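Local coordinates for putative lipoprotein (Bacteroides fragilis, PDB 3QNK) that probably binds glycans or similar nutrients at the outer membrane as a SusD-like lipoprotein partnering a SusC-type transporter, although its ligand is unknown, at residues Y213-G218 / N416-R421; E222-I227 / E316-A321; W228-K233 / D368-P373; R390-Y395 / I445-E450. All blocks are in the same frame, centred on the assembly; numbering follows the deposited sequence. Where two conformers were deposited one is given.

Going from the N terminus, 213-218, 222-227 and 228-233 follow one another in the loop after helix 198-209, the short helix 221-225 and the loop beyond it. The second halves then arrive in a different order. Contact 2 closes first, when helix 317-322 meets 222-227, and contact 3 closes at 368-373; these two cross, and both nest inside the long loop that contact 1 closes at 416-421, on helix 408-420. Contact 4 opens at 390-395 and closes at 445-450, so it crosses contact 1 and follows contacts 2 and 3 in series. Arg318, Arg390, Arg421 and Glu446 knit contacts 1, 2 and 4 together, while Arg225 and Asp368 join contact 2 to the peripheral loops of contact 3.

Contact 1 of 4, residues Y213-G218 / N416-R421; sequences YELVDG and NMIRQR
Arg421, near the C-terminal part of helix 408-420, reaches across to Leu215, Val216 and Gly218 and ties a loop to the helical core of a SusD-family protein, an alpha-alpha superhelix. The loop is the irregular connection between helices 198-209 and 221-225, and it passes close by, with the alpha carbons of Gly218 and Arg421 5.4 Å apart.

One good hydrogen bond and one weak one link the segments. Arg421 NH1 donates to Val216 O over 2.7 Å with an N-H...O angle of 156°; the donor sits in the carbonyl plane on a lone pair, and the oxygen lies almost in the guanidinium plane. The guanidinium reaches this oxygen because Arg421 CG is held between backbone N and carbonyl carbon (chi1 89°) and the chain bends at chi2, folding back toward the loop. In return, the Arg421 carbonyl accepts the weak bond, 3.0 Å from Gly218 N.

Charge pairing fixes the same group from outside. Glu237 takes a salt bridge from Arg421 NH1 and a hydrogen bond from Val216 N, so one carboxylate oxygen joins the two donors, while Arg421 NH2 is paired with Glu446.

Apolar packing completes the contact. Leu215, which also leans on Tyr395 of helix 391-405, splits its two methyls between different partners. CD2 lies over one face of the guanidinium, 4.1 Å from Arg421 NH2. The other branch points to the helix flank, where Leu215 CD1 meets Ile418 CD1 at 4.0 Å, the two side chains crossing at about a right angle.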
# COMPACT_ATOMS: atom_id res chain seq x y z
N TYR B 213 -22.45 9.30 -29.53
CA TYR B 213 -22.12 10.21 -28.44
C TYR B 213 -22.43 11.65 -28.92
O TYR B 213 -22.61 11.87 -30.12
CB TYR B 213 -20.66 10.04 -27.98
CG TYR B 213 -20.39 8.72 -27.28
CD1 TYR B 213 -20.80 8.52 -25.97
CD2 TYR B 213 -19.74 7.68 -27.94
CE1 TYR B 213 -20.59 7.30 -25.32
CE2 TYR B 213 -19.52 6.47 -27.30
CZ TYR B 213 -19.94 6.28 -25.99
OH TYR B 213 -19.69 5.10 -25.32
N GLU B 214 -22.56 12.60 -28.02
CA GLU B 214 -22.88 13.98 -28.41
C GLU B 214 -22.26 14.94 -27.40
O GLU B 214 -22.30 14.67 -26.20
CB GLU B 214 -24.41 14.15 -28.49
CG GLU B 214 -24.91 15.32 -29.32
CD GLU B 214 -26.38 15.61 -29.10
OE1 GLU B 214 -27.21 14.69 -29.33
OE2 GLU B 214 -26.70 16.73 -28.65
N LEU B 215 -21.66 16.05 -27.88
CA LEU B 215 -21.07 17.07 -27.00
C LEU B 215 -22.16 17.87 -26.32
O LEU B 215 -23.09 18.32 -26.99
CB LEU B 215 -20.12 18.02 -27.74
CG LEU B 215 -18.82 17.46 -28.30
CD1 LEU B 215 -18.10 18.50 -29.13
CD2 LEU B 215 -17.89 17.00 -27.20
N VAL B 216 -22.08 18.02 -24.98
CA VAL B 216 -23.04 18.81 -24.19
C VAL B 216 -22.86 20.27 -24.62
O VAL B 216 -21.72 20.71 -24.85
CB VAL B 216 -22.77 18.61 -22.67
CG1 VAL B 216 -23.38 19.70 -21.79
CG2 VAL B 216 -23.17 17.23 -22.19
N ASP B 217 -23.95 21.02 -24.76
CA ASP B 217 -23.88 22.45 -25.09
C ASP B 217 -23.14 23.19 -23.96
O ASP B 217 -23.50 23.04 -22.80
CB ASP B 217 -25.31 23.01 -25.30
CG ASP B 217 -25.46 24.49 -25.61
OD1 ASP B 217 -24.43 25.17 -25.81
OD2 ASP B 217 -26.62 24.97 -25.69
N GLY B 218 -22.09 23.92 -24.31
CA GLY B 218 -21.31 24.66 -23.34
C GLY B 218 -21.23 26.15 -23.61
O GLY B 218 -20.23 26.78 -23.28
N ASN B 416 -12.23 22.78 -34.27
CA ASN B 416 -13.26 23.82 -34.28
C ASN B 416 -14.59 23.29 -33.73
O ASN B 416 -15.42 24.09 -33.34
CB ASN B 416 -13.41 24.44 -35.67
CG ASN B 416 -12.30 25.42 -36.00
OD1 ASN B 416 -11.64 25.96 -35.11
ND2 ASN B 416 -12.03 25.65 -37.28
N MSE B 417 -14.76 21.97 -33.59
CA MSE B 417 -15.95 21.39 -32.95
C MSE B 417 -15.95 21.74 -31.46
O MSE B 417 -16.98 22.08 -30.89
CB MSE B 417 -15.97 19.87 -33.14
CG MSE B 417 -16.30 19.47 -34.55
SE MSE B 417 -18.15 19.88 -35.02
CE MSE B 417 -19.13 18.86 -33.65
N ILE B 418 -14.76 21.68 -30.84
CA ILE B 418 -14.52 21.98 -29.42
C ILE B 418 -14.74 23.49 -29.14
O ILE B 418 -15.35 23.85 -28.12
CB ILE B 418 -13.11 21.48 -29.03
CG1 ILE B 418 -13.00 19.94 -29.16
CG2 ILE B 418 -12.67 21.96 -27.64
CD1 ILE B 418 -14.14 19.11 -28.57
N ARG B 419 -14.28 24.35 -30.07
CA ARG B 419 -14.46 25.79 -29.98
C ARG B 419 -15.92 26.18 -30.23
O ARG B 419 -16.45 27.06 -29.55
CB ARG B 419 -13.55 26.54 -30.98
CG ARG B 419 -12.14 26.05 -31.07
CD ARG B 419 -11.34 27.08 -31.81
NE ARG B 419 -10.62 27.89 -30.84
CZ ARG B 419 -10.67 29.20 -30.75
NH1 ARG B 419 -11.35 29.91 -31.64
NH2 ARG B 419 -10.02 29.83 -29.81
N GLN B 420 -16.56 25.57 -31.23
CA GLN B 420 -17.96 25.85 -31.52
C GLN B 420 -18.84 25.58 -30.31
O GLN B 420 -19.76 26.35 -30.07
CB GLN B 420 -18.49 25.03 -32.73
CG GLN B 420 -18.13 25.60 -34.10
CD GLN B 420 -18.37 24.61 -35.25
OE1 GLN B 420 -17.49 24.39 -36.14
NE2 GLN B 420 -19.58 24.01 -35.27
N ARG B 421 -18.50 24.55 -29.50
CA ARG B 421 -19.39 24.21 -28.41
C ARG B 421 -19.32 25.17 -27.22
O ARG B 421 -20.18 25.07 -26.35
CB ARG B 421 -19.34 22.72 -27.99
CG ARG B 421 -18.35 22.38 -26.98
CD ARG B 421 -18.83 22.25 -25.55
NE ARG B 421 -17.79 21.44 -24.93
CZ ARG B 421 -17.98 20.20 -24.52
NH1 ARG B 421 -19.21 19.71 -24.45
NH2 ARG B 421 -16.95 19.47 -24.12

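Contact 2 of 4, residues E222-I227 / E316-A321; sequences EKYRSI and EPRFYA
Arg318, Tyr320 and Ala321, in the short helix 317-322, receive Tyr224 and Arg225 from the short helix 221-225 in a buried contact. The turn is prepared by Glu316 at the N-cap position. Its OE1 accepts a capping bond of 3.0 Å from Arg318 N, approached from above the carboxylate plane, and the same carboxylate is gripped side-on by the Arg318 guanidinium, NE meeting OE1 on its syn lone pair and NH2 reaching OE2. The helix start and the arginine would together favour a charged carboxylate.

Arg318, with NE and NH2 turned to Glu316, and with further salt bridges from NH1 to Glu446 and from NH2 to Glu442 of helix 432-446, offers its aliphatic part to the partner segment. Its CG stands over one face of the Tyr224 ring in a CH-pi contact, 3.8 Å from the centroid and 16° off the normal; Ile227 CD1 lies on the opposite face. The tyrosine is brought there with its CG anti to the backbone N (chi1 -174°). Two small helices from far-apart stretches of sequence are thereby packed together beside the helical core of this SusD-family fold.

Tyr320 contributes its backbone: Arg225 NH1 makes a weak hydrogen bond of 2.9 Å to Tyr320 O, which lies at the edge of the guanidinium near its plane. The stronger polar partner of Arg225 is Asp368, salt-bridged to NE, and Trp362 adds a cation-pi contact.

Ala321 CB touches both partner side chains, 3.5 Å from Tyr224 CD2 and 3.6 Å from Arg225 CG.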
# COMPACT_ATOMS: atom_id res chain seq x y z
N GLU B 222 -22.32 27.64 -16.72
CA GLU B 222 -23.18 26.69 -16.02
C GLU B 222 -23.43 25.47 -16.91
O GLU B 222 -23.27 24.35 -16.45
CB GLU B 222 -24.50 27.38 -15.62
N LYS B 223 -23.75 25.70 -18.21
CA LYS B 223 -24.01 24.64 -19.20
C LYS B 223 -22.79 23.71 -19.37
O LYS B 223 -22.95 22.51 -19.34
CB LYS B 223 -24.38 25.23 -20.57
CG LYS B 223 -25.87 25.43 -20.77
CD LYS B 223 -26.11 26.21 -22.05
CE LYS B 223 -27.56 26.27 -22.40
NZ LYS B 223 -27.76 26.86 -23.75
N TYR B 224 -21.59 24.29 -19.50
CA TYR B 224 -20.35 23.52 -19.64
C TYR B 224 -20.07 22.70 -18.38
O TYR B 224 -19.84 21.49 -18.49
CB TYR B 224 -19.17 24.43 -19.97
CG TYR B 224 -17.89 23.67 -20.27
CD1 TYR B 224 -17.60 23.25 -21.57
CD2 TYR B 224 -16.95 23.42 -19.28
CE1 TYR B 224 -16.41 22.58 -21.86
CE2 TYR B 224 -15.78 22.73 -19.55
CZ TYR B 224 -15.51 22.32 -20.84
OH TYR B 224 -14.34 21.65 -21.11
N ARG B 225 -20.15 23.34 -17.18
CA ARG B 225 -19.93 22.68 -15.87
C ARG B 225 -20.89 21.54 -15.62
O ARG B 225 -20.56 20.64 -14.85
CB ARG B 225 -20.07 23.67 -14.73
CG ARG B 225 -18.90 24.61 -14.60
CD ARG B 225 -18.95 25.34 -13.31
NE ARG B 225 -20.21 26.07 -13.10
CZ ARG B 225 -20.37 27.39 -13.19
NH1 ARG B 225 -19.33 28.17 -13.49
NH2 ARG B 225 -21.55 27.93 -12.96
N SER B 226 -22.05 21.56 -16.25
CA SER B 226 -23.07 20.53 -16.08
C SER B 226 -22.63 19.14 -16.59
O SER B 226 -23.34 18.18 -16.33
CB SER B 226 -24.38 20.94 -16.73
OG SER B 226 -24.31 20.69 -18.12
N ILE B 227 -21.48 19.03 -17.29
CA ILE B 227 -20.96 17.74 -17.78
C ILE B 227 -20.65 16.89 -16.55
O ILE B 227 -20.97 15.70 -16.51
CB ILE B 227 -19.71 17.99 -18.68
CG1 ILE B 227 -20.10 18.67 -20.01
CG2 ILE B 227 -18.90 16.70 -18.94
CD1 ILE B 227 -18.94 19.30 -20.78
N GLU B 316 -14.08 33.45 -22.23
CA GLU B 316 -14.87 32.38 -22.85
C GLU B 316 -15.48 31.45 -21.74
O GLU B 316 -14.91 31.39 -20.64
CB GLU B 316 -14.02 31.59 -23.86
CG GLU B 316 -12.84 30.88 -23.23
CD GLU B 316 -12.85 29.36 -23.35
OE1 GLU B 316 -13.94 28.74 -23.25
OE2 GLU B 316 -11.75 28.79 -23.52
N PRO B 317 -16.63 30.74 -21.97
CA PRO B 317 -17.28 29.98 -20.87
C PRO B 317 -16.39 29.04 -20.04
O PRO B 317 -16.63 28.93 -18.84
CB PRO B 317 -18.36 29.18 -21.61
CG PRO B 317 -18.76 30.05 -22.74
CD PRO B 317 -17.48 30.71 -23.19
N ARG B 318 -15.37 28.38 -20.64
CA ARG B 318 -14.51 27.41 -19.92
C ARG B 318 -13.71 28.08 -18.83
O ARG B 318 -13.31 27.41 -17.88
CB ARG B 318 -13.59 26.63 -20.87
CG ARG B 318 -14.34 25.69 -21.81
CD ARG B 318 -13.44 25.04 -22.85
NE ARG B 318 -12.82 26.01 -23.74
CZ ARG B 318 -12.09 25.70 -24.81
NH1 ARG B 318 -11.90 24.44 -25.14
NH2 ARG B 318 -11.55 26.65 -25.55
N PHE B 319 -13.50 29.41 -18.93
CA PHE B 319 -12.79 30.15 -17.90
C PHE B 319 -13.59 30.11 -16.59
O PHE B 319 -13.06 29.67 -15.57
CB PHE B 319 -12.49 31.58 -18.33
CG PHE B 319 -11.95 32.43 -17.21
CD1 PHE B 319 -10.60 32.34 -16.84
CD2 PHE B 319 -12.78 33.28 -16.49
CE1 PHE B 319 -10.10 33.12 -15.80
CE2 PHE B 319 -12.27 34.05 -15.44
CZ PHE B 319 -10.93 33.97 -15.11
N TYR B 320 -14.87 30.54 -16.63
CA TYR B 320 -15.78 30.60 -15.47
C TYR B 320 -16.20 29.21 -15.03
O TYR B 320 -16.59 29.03 -13.88
CB TYR B 320 -17.02 31.48 -15.79
CG TYR B 320 -16.64 32.87 -16.26
CD1 TYR B 320 -16.15 33.82 -15.36
CD2 TYR B 320 -16.62 33.19 -17.61
CE1 TYR B 320 -15.74 35.07 -15.79
CE2 TYR B 320 -16.21 34.45 -18.06
CZ TYR B 320 -15.77 35.39 -17.15
OH TYR B 320 -15.32 36.59 -17.64
N ALA B 321 -16.06 28.23 -15.92
CA ALA B 321 -16.37 26.83 -15.67
C ALA B 321 -15.26 26.15 -14.90
O ALA B 321 -15.53 25.20 -14.16
CB ALA B 321 -16.60 26.10 -16.98

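Contact 3 of 4, residues W228-K233 / D368-P373; sequences WWTTNK and DNYNYP
Trp229 and Asn369 mark the nearest backbone approach, their alpha carbons 7.9 Å apart, so the loops 228-233 and 368-373 meet through side chains rather than through paired main chains. The first loop leads from helix 221-225 to strand 238-244 and makes a short 3-10 turn at Thr230 and Thr231; the second joins strands 360-361 and 384-387. Both lie toward the surface of the fold.

The Trp229 indole is engaged at its edge and over one face by successive residues. At the edge, NE1 donates to Asp368 OD2 over 3.2 Å with an N-H...O angle of 145°. The oxygen lies near the ring plane, whereas the indole nitrogen approaches from above the carboxylate plane. Over the face, Asn369 ND2 stands 3.2 Å above the centre of the Trp229 ring, with the amide nearly perpendicular to the indole (88°). Asn369 CG lies anti to the carbonyl carbon (chi1 -57°), which lets the amide reach over the indole.

Farther along, Thr230 meets the rim of Tyr370. Thr230 OG1 is 3.5 Å from Tyr370 CE1, near the ring plane, and Thr230 CG2 packs against the phenol oxygen, which is itself hydrogen-bonded to Ser383 O.

Asp368 OD2 also carries the salt bridge to Arg225, serving an indole N-H and a guanidinium together. Such donors would favour a charged aspartate, while, as modelled, the amide nitrogen of Asn369 would present its partial positive charge to the indole face.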
# COMPACT_ATOMS: atom_id res chain seq x y z
N TRP B 228 -20.12 17.54 -15.52
CA TRP B 228 -19.67 16.92 -14.29
C TRP B 228 -20.73 16.78 -13.21
O TRP B 228 -20.44 16.16 -12.18
CB TRP B 228 -18.48 17.69 -13.75
CG TRP B 228 -17.31 17.49 -14.65
CD1 TRP B 228 -16.50 16.39 -14.68
CD2 TRP B 228 -16.97 18.28 -15.79
NE1 TRP B 228 -15.65 16.46 -15.76
CE2 TRP B 228 -15.88 17.64 -16.43
CE3 TRP B 228 -17.43 19.50 -16.30
CZ2 TRP B 228 -15.25 18.18 -17.56
CZ3 TRP B 228 -16.82 20.02 -17.45
CH2 TRP B 228 -15.75 19.36 -18.07
N TRP B 229 -21.96 17.32 -13.45
CA TRP B 229 -23.02 17.24 -12.44
C TRP B 229 -23.47 15.84 -12.25
O TRP B 229 -23.67 15.10 -13.22
CB TRP B 229 -24.25 18.09 -12.78
CG TRP B 229 -24.04 19.57 -12.78
CD1 TRP B 229 -22.92 20.25 -12.43
CD2 TRP B 229 -25.00 20.54 -13.19
NE1 TRP B 229 -23.11 21.59 -12.60
CE2 TRP B 229 -24.38 21.81 -13.06
CE3 TRP B 229 -26.32 20.48 -13.65
CZ2 TRP B 229 -25.03 23.00 -13.39
CZ3 TRP B 229 -26.97 21.66 -13.97
CH2 TRP B 229 -26.34 22.90 -13.83
N THR B 230 -23.65 15.47 -10.98
CA THR B 230 -24.15 14.16 -10.56
C THR B 230 -25.61 14.05 -11.01
O THR B 230 -26.05 12.95 -11.38
CB THR B 230 -23.90 13.95 -9.08
OG1 THR B 230 -24.26 15.14 -8.39
CG2 THR B 230 -22.43 13.64 -8.77
N THR B 231 -26.33 15.19 -11.10
CA THR B 231 -27.72 15.23 -11.60
C THR B 231 -27.75 15.22 -13.15
O THR B 231 -28.82 15.38 -13.76
CB THR B 231 -28.49 16.46 -11.05
OG1 THR B 231 -27.77 17.66 -11.34
CG2 THR B 231 -28.80 16.36 -9.57
N ASN B 232 -26.60 15.04 -13.80
CA ASN B 232 -26.51 14.99 -15.26
C ASN B 232 -25.58 13.87 -15.67
O ASN B 232 -25.11 13.85 -16.81
CB ASN B 232 -26.06 16.34 -15.84
CG ASN B 232 -26.41 16.51 -17.30
OD1 ASN B 232 -27.46 16.05 -17.79
ND2 ASN B 232 -25.52 17.17 -18.02
N LYS B 233 -25.36 12.90 -14.76
CA LYS B 233 -24.49 11.73 -14.91
C LYS B 233 -24.85 10.87 -16.15
O LYS B 233 -24.03 10.05 -16.57
CB LYS B 233 -24.54 10.86 -13.63
N ASP B 368 -22.40 24.37 -8.15
CA ASP B 368 -23.71 24.76 -8.68
C ASP B 368 -24.84 24.14 -7.84
O ASP B 368 -25.77 24.86 -7.45
CB ASP B 368 -23.87 24.33 -10.15
CG ASP B 368 -23.01 25.08 -11.14
OD1 ASP B 368 -23.27 26.27 -11.36
OD2 ASP B 368 -22.08 24.47 -11.72
N ASN B 369 -24.77 22.83 -7.56
CA ASN B 369 -25.87 22.12 -6.91
C ASN B 369 -25.64 21.68 -5.49
O ASN B 369 -26.58 21.73 -4.70
CB ASN B 369 -26.19 20.88 -7.73
CG ASN B 369 -26.55 21.21 -9.16
OD1 ASN B 369 -27.56 21.86 -9.42
ND2 ASN B 369 -25.71 20.81 -10.10
N TYR B 370 -24.43 21.20 -5.17
CA TYR B 370 -24.11 20.67 -3.85
C TYR B 370 -24.32 21.65 -2.71
O TYR B 370 -24.32 22.88 -2.90
CB TYR B 370 -22.65 20.16 -3.79
CG TYR B 370 -22.46 18.71 -4.21
CD1 TYR B 370 -23.32 18.10 -5.11
CD2 TYR B 370 -21.38 17.97 -3.74
CE1 TYR B 370 -23.13 16.78 -5.52
CE2 TYR B 370 -21.16 16.66 -4.15
CZ TYR B 370 -22.04 16.06 -5.03
OH TYR B 370 -21.84 14.75 -5.43
N ASN B 371 -24.54 21.04 -1.53
CA ASN B 371 -24.63 21.73 -0.24
C ASN B 371 -23.24 21.66 0.38
O ASN B 371 -22.41 20.84 -0.06
CB ASN B 371 -25.71 21.14 0.69
CG ASN B 371 -25.77 21.81 2.08
OD1 ASN B 371 -25.45 23.00 2.26
ND2 ASN B 371 -26.13 21.03 3.10
N TYR B 372 -22.93 22.56 1.34
CA TYR B 372 -21.60 22.58 1.98
C TYR B 372 -21.38 21.31 2.80
O TYR B 372 -22.28 20.93 3.56
CB TYR B 372 -21.41 23.82 2.86
CG TYR B 372 -19.99 23.97 3.39
CD1 TYR B 372 -18.98 24.49 2.58
CD2 TYR B 372 -19.66 23.58 4.68
CE1 TYR B 372 -17.68 24.61 3.05
CE2 TYR B 372 -18.35 23.69 5.16
CZ TYR B 372 -17.37 24.21 4.34
OH TYR B 372 -16.08 24.30 4.80
N PRO B 373 -20.20 20.65 2.70
CA PRO B 373 -19.99 19.41 3.46
C PRO B 373 -19.73 19.64 4.96
O PRO B 373 -18.63 19.35 5.43
CB PRO B 373 -18.77 18.78 2.77
CG PRO B 373 -18.03 19.91 2.23
CD PRO B 373 -19.04 20.95 1.84

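Contact 4 of 4, residues R390-Y395 / I445-E450; sequences RYAEIY and IEFAFE
A buried salt-bridge network centred on Arg390, with Phe447 packed against it, joins the start of helix 391-405 to the end of helix 432-446 in the interior of the SusD-family helical superhelix. Arg390 ends the short strand 389-390 and leads into helix 391-405, and its chain bends at chi3 to carry the guanidinium between two glutamates. NH2 forms a salt bridge with Glu446 OE2; Glu446 also pairs with Arg421 and Arg318. NH1 forms the other with Glu450 OE2, through a bent, weak hydrogen bond, the guanidinium and carboxylate being nearly coplanar (19° apart). NH1 also donates to Glu446 O over 3.3 Å with an N-H...O angle of 164°, standing above the carbonyl plane. With two carboxylates and this carbonyl around its edge, the guanidinium is probably limited in its rotation.

Glu450 is delivered by a type II beta turn from Phe447 to Glu450, directly after the helix. Phe447 places CZ over one face of the guanidinium. Glu393, whose carboxylate is salt-bridged to Arg190, lends its aliphatic part: Glu393 CB is 3.6 Å from Phe447 CZ. At the edge of the same ring, near its plane, Glu393 N lies 3.4 Å from Phe447 CZ.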
# COMPACT_ATOMS: atom_id res chain seq x y z
N ARG B 390 -14.27 11.42 -22.03
CA ARG B 390 -15.29 12.34 -22.56
C ARG B 390 -15.26 12.37 -24.09
O ARG B 390 -14.18 12.28 -24.68
CB ARG B 390 -14.99 13.76 -22.09
CG ARG B 390 -15.54 14.21 -20.75
CD ARG B 390 -14.77 15.48 -20.35
NE ARG B 390 -15.13 16.57 -21.23
CZ ARG B 390 -14.45 17.69 -21.39
NH1 ARG B 390 -13.34 17.91 -20.71
NH2 ARG B 390 -14.89 18.62 -22.22
N TYR B 391 -16.41 12.63 -24.73
CA TYR B 391 -16.50 12.73 -26.19
C TYR B 391 -15.58 13.85 -26.77
O TYR B 391 -15.03 13.67 -27.85
CB TYR B 391 -17.95 12.96 -26.63
CG TYR B 391 -18.24 12.74 -28.10
CD1 TYR B 391 -17.60 11.73 -28.81
CD2 TYR B 391 -19.21 13.49 -28.76
CE1 TYR B 391 -17.88 11.50 -30.16
CE2 TYR B 391 -19.52 13.25 -30.10
CZ TYR B 391 -18.85 12.26 -30.80
OH TYR B 391 -19.17 12.01 -32.11
N ALA B 392 -15.35 14.96 -26.01
CA ALA B 392 -14.49 16.07 -26.42
C ALA B 392 -13.08 15.61 -26.84
O ALA B 392 -12.50 16.18 -27.77
CB ALA B 392 -14.38 17.09 -25.31
N GLU B 393 -12.54 14.56 -26.17
CA GLU B 393 -11.21 14.03 -26.43
C GLU B 393 -11.10 13.41 -27.81
O GLU B 393 -10.03 13.51 -28.43
CB GLU B 393 -10.85 13.00 -25.39
CG GLU B 393 -9.37 13.01 -25.07
CD GLU B 393 -8.92 11.92 -24.12
OE1 GLU B 393 -9.46 11.85 -22.99
OE2 GLU B 393 -8.01 11.16 -24.52
N ILE B 394 -12.18 12.76 -28.31
CA ILE B 394 -12.19 12.13 -29.62
C ILE B 394 -11.81 13.19 -30.66
O ILE B 394 -10.87 12.97 -31.42
CB ILE B 394 -13.56 11.46 -29.90
CG1 ILE B 394 -13.94 10.47 -28.77
CG2 ILE B 394 -13.68 10.84 -31.29
CD1 ILE B 394 -12.93 9.37 -28.44
N TYR B 395 -12.44 14.36 -30.59
CA TYR B 395 -12.20 15.46 -31.51
C TYR B 395 -10.75 15.96 -31.46
O TYR B 395 -10.14 16.16 -32.52
CB TYR B 395 -13.15 16.60 -31.21
CG TYR B 395 -14.59 16.27 -31.54
CD1 TYR B 395 -15.06 16.37 -32.84
CD2 TYR B 395 -15.47 15.86 -30.55
CE1 TYR B 395 -16.38 16.05 -33.16
CE2 TYR B 395 -16.80 15.54 -30.85
CZ TYR B 395 -17.24 15.64 -32.16
OH TYR B 395 -18.54 15.36 -32.50
N ILE B 445 -6.83 23.86 -22.43
CA ILE B 445 -8.00 24.51 -21.87
C ILE B 445 -9.15 23.51 -21.70
O ILE B 445 -9.83 23.51 -20.67
CB ILE B 445 -8.41 25.71 -22.75
CG1 ILE B 445 -7.29 26.78 -22.82
CG2 ILE B 445 -9.75 26.32 -22.33
CD1 ILE B 445 -6.87 27.45 -21.45
N GLU B 446 -9.34 22.66 -22.71
CA GLU B 446 -10.41 21.68 -22.67
C GLU B 446 -10.25 20.70 -21.54
O GLU B 446 -11.23 20.38 -20.84
CB GLU B 446 -10.48 20.90 -24.00
CG GLU B 446 -11.78 20.10 -24.17
CD GLU B 446 -13.05 20.93 -24.12
OE1 GLU B 446 -12.99 22.15 -24.33
OE2 GLU B 446 -14.11 20.35 -23.79
N PHE B 447 -9.03 20.20 -21.39
CA PHE B 447 -8.77 19.14 -20.42
C PHE B 447 -8.05 19.60 -19.16
O PHE B 447 -7.52 18.75 -18.44
CB PHE B 447 -8.06 17.96 -21.12
CG PHE B 447 -9.08 17.26 -22.00
CD1 PHE B 447 -10.09 16.49 -21.43
CD2 PHE B 447 -9.08 17.45 -23.37
CE1 PHE B 447 -11.08 15.92 -22.22
CE2 PHE B 447 -10.06 16.85 -24.17
CZ PHE B 447 -11.07 16.12 -23.59
N ALA B 448 -8.13 20.91 -18.81
CA ALA B 448 -7.50 21.41 -17.59
C ALA B 448 -8.13 20.71 -16.37
O ALA B 448 -9.34 20.53 -16.34
CB ALA B 448 -7.66 22.92 -17.49
N PHE B 449 -7.31 20.25 -15.42
CA PHE B 449 -7.72 19.60 -14.15
C PHE B 449 -8.35 18.25 -14.38
O PHE B 449 -9.05 17.74 -13.51
CB PHE B 449 -8.61 20.50 -13.27
CG PHE B 449 -7.95 21.85 -13.14
CD1 PHE B 449 -6.69 21.97 -12.54
CD2 PHE B 449 -8.50 22.97 -13.76
CE1 PHE B 449 -6.03 23.20 -12.51
CE2 PHE B 449 -7.83 24.19 -13.76
CZ PHE B 449 -6.61 24.31 -13.10
N GLU B 450 -8.04 17.64 -15.53
CA GLU B 450 -8.55 16.30 -15.86
C GLU B 450 -7.43 15.30 -15.99
O GLU B 450 -7.57 14.33 -16.71
CB GLU B 450 -9.41 16.34 -17.11
CG GLU B 450 -10.80 16.88 -16.83
CD GLU B 450 -11.67 16.86 -18.06
OE1 GLU B 450 -12.40 15.86 -18.27
OE2 GLU B 450 -11.56 17.82 -18.85